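PDB 6GL2: endoglucanase, family GH5 from Zobellia galactanivorans, which probably hydrolyses beta-glucans, as a family 5 glycoside hydrolase with likely cellulase activity that is directed at hemicelluloses. Local coordinates for residues 137-142 against 185-190. Numbering follows the deposited sequence.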
ATOM      1  N   ARG A 137      18.502  -3.993   5.549  1.00  9.63           N
ATOM      2  CA  ARG A 137      18.582  -2.734   6.225  1.00 10.88           C
ATOM      3  C   ARG A 137      17.693  -2.712   7.440  1.00 11.10           C
ATOM      4  O   ARG A 137      18.061  -2.142   8.468  1.00 11.89           O
ATOM      5  CB  ARG A 137      18.237  -1.570   5.271  1.00  9.34           C
ATOM      6  CG  ARG A 137      18.091  -0.277   6.000  1.00 10.58           C
ATOM      7  CD  ARG A 137      19.333   0.235   6.643  1.00  9.45           C
ATOM      8  NE  ARG A 137      20.315   0.804   5.733  1.00  8.99           N
ATOM      9  CZ  ARG A 137      20.670   2.061   5.645  1.00  9.21           C
ATOM     10  NH1 ARG A 137      19.993   3.021   6.219  1.00 10.33           N
ATOM     11  NH2 ARG A 137      21.650   2.406   4.802  1.00 10.23           N
ATOM     12  N   PHE A 138      16.482  -3.278   7.299  1.00 10.35           N
ATOM     13  CA  PHE A 138      15.477  -3.201   8.295  1.00 10.82           C
ATOM     14  C   PHE A 138      15.306  -4.400   9.223  1.00 10.93           C
ATOM     15  O   PHE A 138      14.339  -4.563   9.939  1.00 11.09           O
ATOM     16  CB  PHE A 138      14.139  -2.842   7.639  1.00 10.82           C
ATOM     17  CG  PHE A 138      14.125  -1.429   7.038  1.00  9.27           C
ATOM     18  CD1 PHE A 138      13.979  -0.348   7.895  1.00 10.92           C
ATOM     19  CD2 PHE A 138      14.321  -1.190   5.712  1.00 10.33           C
ATOM     20  CE1 PHE A 138      14.036   0.941   7.415  1.00 11.53           C
ATOM     21  CE2 PHE A 138      14.406   0.134   5.217  1.00 10.97           C
ATOM     22  CZ  PHE A 138      14.237   1.184   6.095  1.00 10.69           C
ATOM     23  N   LYS A 139      16.251  -5.315   9.136  1.00 10.61           N
ATOM     24  CA  LYS A 139      16.131  -6.634   9.770  1.00 12.32           C
ATOM     25  C   LYS A 139      15.949  -6.653  11.235  1.00 11.60           C
ATOM     26  O   LYS A 139      15.157  -7.448  11.743  1.00 14.43           O
ATOM     27  CB  LYS A 139      17.339  -7.491   9.429  1.00 12.80           C
ATOM     28  CG  LYS A 139      17.260  -8.958   9.900  1.00 14.27           C
ATOM     29  CD  LYS A 139      17.998  -9.950   8.945  1.00 16.56           C
ATOM     30  CE  LYS A 139      19.471  -9.691   8.855  1.00 17.76           C
ATOM     31  NZ  LYS A 139      20.210 -10.646   7.989  1.00 17.32           N
ATOM     32  N   THR A 140      16.480  -5.683  11.947  1.00 11.93           N
ATOM     33  CA  THR A 140      16.382  -5.707  13.419  1.00 12.95           C
ATOM     34  C   THR A 140      15.151  -5.034  13.919  1.00 12.15           C
ATOM     35  O   THR A 140      14.858  -5.030  15.130  1.00 12.96           O
ATOM     36  CB  THR A 140      17.576  -5.100  14.088  1.00 13.88           C
ATOM     37  OG1 THR A 140      17.659  -3.681  13.832  1.00 15.69           O
ATOM     38  CG2 THR A 140      18.859  -5.889  13.739  1.00 16.51           C
ATOM     39  N   TYR A 141      14.344  -4.390  13.059  1.00 11.83           N
ATOM     40  CA  TYR A 141      13.114  -3.730  13.497  1.00 10.60           C
ATOM     41  C   TYR A 141      12.088  -4.776  13.932  1.00  9.92           C
ATOM     42  O   TYR A 141      12.035  -5.845  13.392  1.00 11.11           O
ATOM     43  CB  TYR A 141      12.550  -2.808  12.358  1.00 10.79           C
ATOM     44  CG  TYR A 141      13.343  -1.576  12.200  1.00 10.84           C
ATOM     45  CD1 TYR A 141      14.508  -1.515  11.611  1.00 11.73           C
ATOM     46  CD2 TYR A 141      12.868  -0.418  12.743  1.00 14.21           C
ATOM     47  CE1 TYR A 141      15.259  -0.325  11.545  1.00 11.31           C
ATOM     48  CE2 TYR A 141      13.595   0.759  12.686  1.00 15.83           C
ATOM     49  CZ  TYR A 141      14.779   0.811  12.038  1.00 12.79           C
ATOM     50  OH  TYR A 141      15.538   1.960  11.987  1.00 13.11           O
ATOM     51  N   GLY A 142      11.293  -4.409  14.884  1.00 11.03           N
ATOM     52  CA  GLY A 142      10.223  -5.254  15.400  1.00 11.21           C
ATOM     53  C   GLY A 142       8.982  -5.223  14.511  1.00 11.22           C
ATOM     54  O   GLY A 142       9.031  -4.741  13.357  1.00 11.77           O
ATOM     55  N   ARG A 185      12.437 -13.665   3.593  1.00 10.20           N
ATOM     56  CA  ARG A 185      12.546 -14.658   4.624  1.00 11.13           C
ATOM     57  C   ARG A 185      13.980 -15.224   4.737  1.00 11.84           C
ATOM     58  O   ARG A 185      14.397 -15.577   5.853  1.00 12.30           O
ATOM     59  CB  ARG A 185      11.581 -15.825   4.322  1.00 10.73           C
ATOM     60  CG  ARG A 185      10.103 -15.423   4.310  1.00 11.96           C
ATOM     61  CD  ARG A 185       9.677 -15.011   5.700  1.00 12.33           C
ATOM     62  NE  ARG A 185       8.195 -14.741   5.751  1.00 12.05           N
ATOM     63  CZ  ARG A 185       7.645 -13.730   6.393  1.00 11.87           C
ATOM     64  NH1 ARG A 185       8.352 -12.828   7.009  1.00 12.28           N
ATOM     65  NH2 ARG A 185       6.340 -13.595   6.348  1.00 12.13           N
ATOM     66  N   ALA A 186      14.692 -15.280   3.626  1.00 11.01           N
ATOM     67  CA  ALA A 186      16.036 -15.886   3.649  1.00 12.01           C
ATOM     68  C   ALA A 186      16.965 -15.028   4.446  1.00 12.13           C
ATOM     69  O   ALA A 186      17.981 -15.530   4.920  1.00 15.39           O
ATOM     70  CB  ALA A 186      16.574 -16.012   2.230  1.00 13.34           C
ATOM     71  N   THR A 187      16.701 -13.749   4.659  1.00 11.58           N
ATOM     72  CA  THR A 187      17.612 -12.932   5.475  1.00 11.62           C
ATOM     73  C   THR A 187      17.535 -13.272   6.934  1.00 11.49           C
ATOM     74  O   THR A 187      18.467 -12.907   7.649  1.00 13.73           O
ATOM     75  CB  THR A 187      17.309 -11.427   5.275  1.00 11.77           C
ATOM     76  OG1 THR A 187      16.019 -11.007   5.783  1.00 11.60           O
ATOM     77  CG2 THR A 187      17.497 -11.028   3.799  1.00 11.61           C
ATOM     78  N   GLY A 188      16.508 -13.974   7.383  1.00 11.39           N
ATOM     79  CA  GLY A 188      16.413 -14.475   8.742  1.00 12.57           C
ATOM     80  C   GLY A 188      16.199 -13.429   9.754  1.00 12.57           C
ATOM     81  O   GLY A 188      15.642 -12.349   9.485  1.00 12.40           O
ATOM     82  N   GLY A 189      16.530 -13.731  11.022  1.00 13.39           N
ATOM     83  CA  GLY A 189      16.209 -12.858  12.128  1.00 14.28           C
ATOM     84  C   GLY A 189      14.751 -12.534  12.124  1.00 12.37           C
ATOM     85  O   GLY A 189      13.871 -13.372  11.880  1.00 14.23           O
ATOM     86  N   ASN A 190      14.449 -11.328  12.503  1.00 11.75           N
ATOM     87  CA  ASN A 190      13.083 -10.860  12.599  1.00 11.64           C
ATOM     88  C   ASN A 190      12.375 -10.957  11.259  1.00 13.35           C
ATOM     89  O   ASN A 190      11.085 -11.003  11.218  1.00 13.59           O
ATOM     90  CB  ASN A 190      12.970  -9.477  13.105  1.00 12.57           C
ATOM     91  CG  ASN A 190      13.270  -9.337  14.542  1.00 12.23           C
ATOM     92  OD1 ASN A 190      13.475 -10.330  15.280  1.00 14.26           O
ATOM     93  ND2 ASN A 190      13.208  -8.114  15.031  1.00 13.71           N
TER
HETATM   94  O   HOH W   1      16.500  -9.548  13.486  1.00 16.06           O
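K139 and N190 carry the contact, each reaching from its own loop to backbone oxygens of the other. Two direct hydrogen bonds cross. K139 NZ donates to T187 O over 2.9 Å, approaching tilted by 24° from the carbonyl plane; NZ is also hydrogen-bonded to N136 OD1. N190 ND2 gives an N-H to Y141 O at 3.0 Å, nearly straight at 160°. The acceptor lies close to the plane of the N190 amide, whereas ND2 sits above the plane of the Y141 carbonyl, away from its lone pairs. Y141 O also accepts from NH1 of R194, so two donors grip it. The polar end of N190 also has a partner in G7, near the start of the chain. A water adds an indirect link, donating to K139 O and accepting from N190 N at 2.9 Å.

Van der Waals contact comes mainly from the methylenes of K139. With CG anti to the backbone N (chi1 -173°) and bends at chi2 and chi3, the K139 chain lies alongside T187 and G188, K139 CD being 3.4 Å from G188 O and 3.9 Å from T187 OG1. That hydroxyl is hydrogen-bonded to I184 O and N191 ND2. At the other end, N190 CB rests 3.3 Å from K139 O. An alanine in place of K139 would probably leave T187 O without this donor and open a gap beside G188.

F138 to Y141 form a type I beta turn, closed by Y141 N to F138 O, while G188, with positive phi, follows helix 167-186. The arrangement joins the loop between helix 117-137 and strand 145-148 to the one leading into strand 196-199: neighbouring alpha-to-beta connections at the surface of a TIM barrel, at the N-terminal ends of its parallel strands.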